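Allergen Bos d 2 (Bos taurus, PDB 4WFV) probably carries pheromones, binding small odorant-like ligands within a secreted lipocalin beta-barrel, and is a major allergen of cow dander. Local coordinates at residues 23-28 and 107-112; 85-90 and 101-106. All blocks are in the same frame, centred on the assembly; numbering follows the deposited sequence.

Contact 1 (23-28 and 107-112)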
loop_
_atom_site.group_PDB
_atom_site.type_symbol
_atom_site.label_atom_id
_atom_site.label_comp_id
_atom_site.label_asym_id
_atom_site.label_seq_id
_atom_site.Cartn_x
_atom_site.Cartn_y
_atom_site.Cartn_z
ATOM N N ALA A 23 -5.240 -8.508 3.496
ATOM C CA ALA A 23 -4.243 -9.532 3.188
ATOM C C ALA A 23 -4.820 -10.905 3.409
ATOM O O ALA A 23 -5.730 -11.069 4.214
ATOM C CB ALA A 23 -2.991 -9.349 4.077
ATOM N N ASP A 24 -4.274 -11.899 2.710
ATOM C CA ASP A 24 -4.717 -13.261 2.965
ATOM C C ASP A 24 -4.146 -13.771 4.285
ATOM O O ASP A 24 -4.811 -14.525 4.992
ATOM C CB ASP A 24 -4.478 -14.202 1.767
ATOM C CG ASP A 24 -3.030 -14.238 1.281
ATOM O OD1 ASP A 24 -2.138 -13.590 1.861
ATOM O OD2 ASP A 24 -2.786 -14.982 0.308
ATOM N N ASN A 25 -2.936 -13.336 4.632
ATOM C CA ASN A 25 -2.364 -13.613 5.948
ATOM C C ASN A 25 -2.552 -12.405 6.850
ATOM O O ASN A 25 -1.742 -11.477 6.835
ATOM C CB ASN A 25 -0.876 -13.946 5.821
ATOM C CG ASN A 25 -0.638 -15.240 5.079
ATOM O OD1 ASN A 25 -1.385 -16.203 5.243
ATOM N ND2 ASN A 25 0.395 -15.269 4.257
ATOM N N LYS A 26 -3.640 -12.402 7.611
ATOM C CA LYS A 26 -4.023 -11.212 8.366
ATOM C C LYS A 26 -2.952 -10.749 9.341
ATOM O O LYS A 26 -2.818 -9.553 9.588
ATOM C CB LYS A 26 -5.356 -11.418 9.089
ATOM C CG LYS A 26 -5.841 -10.187 9.840
ATOM C CD LYS A 26 -7.258 -10.351 10.379
ATOM C CE LYS A 26 -7.313 -11.350 11.522
ATOM N NZ LYS A 26 -8.686 -11.406 12.111
ATOM N N ASP A 27 -2.189 -11.687 9.898
ATOM C CA ASP A 27 -1.199 -11.341 10.915
ATOM C C ASP A 27 -0.170 -10.341 10.407
ATOM O O ASP A 27 0.404 -9.604 11.194
ATOM C CB ASP A 27 -0.505 -12.592 11.468
ATOM C CG ASP A 27 0.236 -13.356 10.405
ATOM O OD1 ASP A 27 -0.425 -14.017 9.584
ATOM O OD2 ASP A 27 1.479 -13.291 10.379
ATOM N N LYS A 28 0.056 -10.307 9.092
ATOM C CA LYS A 28 1.022 -9.368 8.522
ATOM C C LYS A 28 0.578 -7.909 8.610
ATOM O O LYS A 28 1.428 -7.016 8.590
ATOM C CB LYS A 28 1.304 -9.697 7.059
ATOM C CG LYS A 28 2.011 -11.024 6.835
ATOM C CD LYS A 28 3.448 -10.961 7.331
ATOM C CE LYS A 28 4.215 -12.254 7.017
ATOM N NZ LYS A 28 5.655 -12.153 7.412
ATOM N N GLY A 107 10.262 -15.943 3.241
ATOM C CA GLY A 107 11.050 -17.164 3.375
ATOM C C GLY A 107 10.200 -18.368 3.755
ATOM O O GLY A 107 10.603 -19.515 3.536
ATOM N N GLU A 108 9.026 -18.109 4.321
ATOM C CA GLU A 108 8.117 -19.154 4.787
ATOM C C GLU A 108 6.754 -19.073 4.102
ATOM O O GLU A 108 6.217 -20.081 3.644
ATOM C CB GLU A 108 7.945 -19.067 6.307
ATOM C CG GLU A 108 7.061 -20.160 6.894
ATOM C CD GLU A 108 7.278 -20.355 8.384
ATOM O OE1 GLU A 108 8.344 -19.946 8.891
ATOM O OE2 GLU A 108 6.385 -20.921 9.048
ATOM N N ARG A 109 6.185 -17.872 4.047
ATOM C CA ARG A 109 4.877 -17.683 3.441
ATOM C C ARG A 109 4.916 -16.615 2.371
ATOM O O ARG A 109 5.711 -15.669 2.440
ATOM C CB ARG A 109 3.856 -17.272 4.501
ATOM C CG ARG A 109 3.461 -18.396 5.451
ATOM C CD ARG A 109 2.436 -17.904 6.469
ATOM N NE ARG A 109 3.006 -16.886 7.343
ATOM C CZ ARG A 109 2.293 -16.039 8.079
ATOM N NH1 ARG A 109 0.971 -16.090 8.058
ATOM N NH2 ARG A 109 2.918 -15.147 8.838
ATOM N N ILE A 110 4.057 -16.784 1.376
ATOM C CA ILE A 110 3.726 -15.713 0.446
ATOM C C ILE A 110 2.456 -15.056 0.951
ATOM O O ILE A 110 1.481 -15.741 1.240
ATOM C CB ILE A 110 3.465 -16.244 -0.958
ATOM C CG1 ILE A 110 4.744 -16.898 -1.487
ATOM C CG2 ILE A 110 3.067 -15.096 -1.883
ATOM C CD1 ILE A 110 4.539 -17.743 -2.723
ATOM N N THR A 111 2.480 -13.732 1.074
ATOM C CA THR A 111 1.314 -12.972 1.492
ATOM C C THR A 111 0.857 -12.107 0.336
ATOM O O THR A 111 1.652 -11.379 -0.272
ATOM C CB THR A 111 1.646 -12.088 2.693
ATOM O OG1 THR A 111 2.008 -12.922 3.796
ATOM C CG2 THR A 111 0.433 -11.224 3.094
ATOM N N LYS A 112 -0.423 -12.213 0.011
ATOM C CA LYS A 112 -1.039 -11.366 -0.998
ATOM C C LYS A 112 -1.831 -10.291 -0.283
ATOM O O LYS A 112 -2.662 -10.592 0.564
ATOM C CB LYS A 112 -1.959 -12.211 -1.870
ATOM C CG LYS A 112 -1.217 -13.294 -2.656
ATOM C CD LYS A 112 -2.132 -14.462 -3.013
ATOM C CE LYS A 112 -3.375 -14.023 -3.763
ATOM N NZ LYS A 112 -3.065 -13.571 -5.143
HETATM O O HOH W 1 -0.615 -16.155 -0.349
HETATM O O HOH W 2 -0.740 -18.355 7.551
#
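Asp27 turns its carboxylate to Arg109 by setting CG between its own backbone N and carbonyl carbon (chi1 61°), while the Arg109 chain runs straight through chi2 and then bends at chi3 (-65°) to bring the guanidinium in from the opposite direction. The two flat groups end nearly coplanar, 12° apart, in an end-on, two-pronged salt bridge: Arg109 NH2 reaches the syn lone pair of Asp27 OD2 at 2.8 Å, and Arg109 NH1 reaches Asp27 OD1 at 2.9 Å. Beside it, Asn25 lays its amide obliquely past the guanidinium and sends ND2 to Thr111 OG1, 2.9 Å away in the amide plane and almost straight. Water 2 joins Asn25 OD1 to Arg109 NH1.

Further along, where strand 17-23 runs out, the pairing with strand 110-118 is finished by a side chain. Asp24 N donates to Lys112 O at 3.0 Å, and Asp24 OD1 takes the return bond from Lys112 N at 2.9 Å, met from above the carboxylate plane. Asp24 OD2 lies against the Lys112 chain, 3.4 Å from Lys112 CD, and accepts from water 1, which also donates to Ile110 O. Lys112 NZ itself goes to Arg138 O and Tyr101 OH.

Arg109 NH2 also has Lys28 NZ 4.3 Å away, but each cation has its own carboxylate, Asp27 for Arg109 and Asp106 for Lys28. This pairing probably offsets their repulsion. The loop after strand 17-23 is thus held to 107-112 mostly by directional polar bonds and one salt bridge.

Contact 2 (85-90 and 101-106)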
loop_
_atom_site.group_PDB
_atom_site.type_symbol
_atom_site.label_atom_id
_atom_site.label_comp_id
_atom_site.label_asym_id
_atom_site.label_seq_id
_atom_site.Cartn_x
_atom_site.Cartn_y
_atom_site.Cartn_z
ATOM N N THR A 85 10.940 -9.985 0.581
ATOM C CA THR A 85 10.990 -9.457 -0.767
ATOM C C THR A 85 9.580 -9.221 -1.263
ATOM O O THR A 85 8.716 -10.093 -1.161
ATOM C CB THR A 85 11.732 -10.419 -1.691
ATOM O OG1 THR A 85 13.045 -10.638 -1.165
ATOM C CG2 THR A 85 11.849 -9.829 -3.088
ATOM N N ASN A 86 9.358 -8.019 -1.778
ATOM C CA ASN A 86 8.041 -7.587 -2.202
ATOM C C ASN A 86 7.994 -7.218 -3.661
ATOM O O ASN A 86 8.905 -6.576 -4.177
ATOM C CB ASN A 86 7.658 -6.325 -1.438
ATOM C CG ASN A 86 7.653 -6.523 0.051
ATOM O OD1 ASN A 86 6.678 -7.014 0.606
ATOM N ND2 ASN A 86 8.731 -6.117 0.715
ATOM N N THR A 87 6.896 -7.573 -4.310
ATOM C CA THR A 87 6.501 -6.823 -5.491
ATOM C C THR A 87 5.370 -5.914 -5.070
ATOM O O THR A 87 4.547 -6.280 -4.231
ATOM C CB THR A 87 6.067 -7.706 -6.665
ATOM O OG1 THR A 87 5.069 -8.640 -6.242
ATOM C CG2 THR A 87 7.272 -8.461 -7.232
ATOM N N LEU A 88 5.367 -4.712 -5.628
ATOM C CA LEU A 88 4.320 -3.733 -5.373
ATOM C C LEU A 88 3.852 -3.191 -6.708
ATOM O O LEU A 88 4.635 -2.618 -7.461
ATOM C CB LEU A 88 4.847 -2.594 -4.489
ATOM C CG LEU A 88 3.847 -1.508 -4.069
ATOM C CD1 LEU A 88 4.266 -0.889 -2.746
ATOM C CD2 LEU A 88 3.668 -0.438 -5.140
ATOM N N GLU A 89 2.569 -3.382 -6.986
ATOM C CA GLU A 89 1.979 -2.955 -8.241
ATOM C C GLU A 89 0.918 -1.897 -7.982
ATOM O O GLU A 89 0.056 -2.076 -7.131
ATOM C CB GLU A 89 1.323 -4.139 -8.950
ATOM C CG GLU A 89 0.765 -3.767 -10.318
ATOM C CD GLU A 89 0.013 -4.897 -10.987
ATOM O OE1 GLU A 89 -0.073 -5.998 -10.413
ATOM O OE2 GLU A 89 -0.501 -4.683 -12.107
ATOM N N VAL A 90 0.979 -0.796 -8.717
ATOM C CA VAL A 90 -0.104 0.180 -8.686
ATOM C C VAL A 90 -1.219 -0.344 -9.590
ATOM O O VAL A 90 -1.040 -0.445 -10.802
ATOM C CB VAL A 90 0.369 1.570 -9.164
ATOM C CG1 VAL A 90 -0.792 2.570 -9.128
ATOM C CG2 VAL A 90 1.524 2.054 -8.300
ATOM N N TYR A 101 -1.160 -3.458 -4.999
ATOM C CA TYR A 101 -1.231 -4.890 -4.782
ATOM C C TYR A 101 0.186 -5.360 -4.508
ATOM O O TYR A 101 1.093 -5.119 -5.301
ATOM C CB TYR A 101 -1.816 -5.618 -5.996
ATOM C CG TYR A 101 -1.703 -7.121 -5.886
ATOM C CD1 TYR A 101 -2.436 -7.829 -4.936
ATOM C CD2 TYR A 101 -0.836 -7.834 -6.706
ATOM C CE1 TYR A 101 -2.324 -9.206 -4.817
ATOM C CE2 TYR A 101 -0.717 -9.224 -6.591
ATOM C CZ TYR A 101 -1.465 -9.895 -5.644
ATOM O OH TYR A 101 -1.355 -11.261 -5.516
ATOM N N VAL A 102 0.377 -6.000 -3.364
ATOM C CA VAL A 102 1.694 -6.414 -2.918
ATOM C C VAL A 102 1.727 -7.921 -2.736
ATOM O O VAL A 102 0.798 -8.504 -2.161
ATOM C CB VAL A 102 2.031 -5.734 -1.580
ATOM C CG1 VAL A 102 3.289 -6.330 -0.958
ATOM C CG2 VAL A 102 2.148 -4.221 -1.769
ATOM N N GLU A 103 2.781 -8.550 -3.246
ATOM C CA GLU A 103 3.083 -9.932 -2.884
ATOM C C GLU A 103 4.377 -9.912 -2.088
ATOM O O GLU A 103 5.427 -9.483 -2.576
ATOM C CB GLU A 103 3.200 -10.841 -4.119
ATOM C CG GLU A 103 1.909 -10.927 -4.914
ATOM C CD GLU A 103 1.904 -12.038 -5.945
ATOM O OE1 GLU A 103 2.989 -12.588 -6.250
ATOM O OE2 GLU A 103 0.807 -12.356 -6.454
ATOM N N ASN A 104 4.287 -10.342 -0.837
ATOM C CA ASN A 104 5.443 -10.385 0.046
ATOM C C ASN A 104 5.848 -11.830 0.289
ATOM O O ASN A 104 5.000 -12.689 0.508
ATOM C CB ASN A 104 5.107 -9.702 1.376
ATOM C CG ASN A 104 6.155 -9.938 2.448
ATOM O OD1 ASN A 104 6.087 -10.920 3.193
ATOM N ND2 ASN A 104 7.114 -9.028 2.551
ATOM N N TYR A 105 7.145 -12.093 0.227
ATOM C CA TYR A 105 7.670 -13.408 0.565
ATOM C C TYR A 105 8.689 -13.239 1.674
ATOM O O TYR A 105 9.643 -12.466 1.542
ATOM C CB TYR A 105 8.321 -14.049 -0.662
ATOM C CG TYR A 105 9.099 -15.321 -0.383
ATOM C CD1 TYR A 105 8.460 -16.477 0.053
ATOM C CD2 TYR A 105 10.474 -15.366 -0.589
ATOM C CE1 TYR A 105 9.183 -17.649 0.303
ATOM C CE2 TYR A 105 11.188 -16.514 -0.353
ATOM C CZ TYR A 105 10.536 -17.645 0.090
ATOM O OH TYR A 105 11.269 -18.786 0.320
ATOM N N ASP A 106 8.485 -13.962 2.771
ATOM C CA ASP A 106 9.328 -13.805 3.950
ATOM C C ASP A 106 10.210 -15.025 4.206
ATOM O O ASP A 106 10.846 -15.111 5.256
ATOM C CB ASP A 106 8.475 -13.478 5.184
ATOM C CG ASP A 106 7.615 -14.640 5.634
ATOM O OD1 ASP A 106 7.686 -15.716 5.024
ATOM O OD2 ASP A 106 6.877 -14.470 6.619
HETATM O O HOH W 3 2.694 -7.171 -6.685
HETATM O O HOH W 4 5.481 -11.178 -7.124
#
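Strands 85-90 and 101-105 run antiparallel at 172°, their axes 4.7 Å apart, with paired backbone bonds at Thr85-Tyr105, Thr87-Glu103 and Glu89-Tyr101. They are the two arms of a beta hairpin in the lipocalin barrel, flanked by strands 77-81 and 110-118.

On the face that carries Asn86, Leu88, Val102 and Asn104, all four buried, Leu88 crosses Val102, Leu88 CG to Val102 CG2 at 3.9 Å; Val102 CG1 anti to its N (chi1 170°) puts CG2 beside the N, where it meets the leucine. Next along, Asn86 and Asn104 lie side by side with their amides 40° apart. Asn104 ND2 donates to Asn86 OD1 at 2.8 Å, in its own amide plane but above the acceptor's carbonyl plane. The same ND2 also bonds Tyr83 O, while Asn86 ND2 turns to Phe82 O and Leu80 O, so these amides stitch the hairpin to the chain just before it.

On the face of Thr87, Tyr101 and Glu103, two waters take part. Thr87 OG1, 3.6 Å from Glu103 CB, is hydrogen-bonded to both; water 3 donates to Tyr101 O and water 4 to Glu103 OE1. Tyr101 OH donates to the anti lone pair of Glu103 OE2 at 2.6 Å.

How the contacts relate
Contacts 1 and 2 meet where the neighbouring strands 97-105 and 110-118 pair, their centres 10 Å apart. Thr111 N lies 2.8 Å from Asn104 O, a probable hydrogen bond continuing the sheet from one contact into the other, and Ile110 CG1 packs 4.0 Å from Tyr105 CD1. At the turn between these strands, Asp106 OD2 forms a salt bridge of 2.7 Å with Lys28 NZ, while its OD1 accepts from the backbone N of Glu108 and of Arg109. The face of Asn86, Leu88, Val102 and Asn104 probably backs the barrel interior, where lipocalins hold their ligands; contact 1 lies farther out, its centre about 14 Å from the chain's centre against about 9 Å for contact 2.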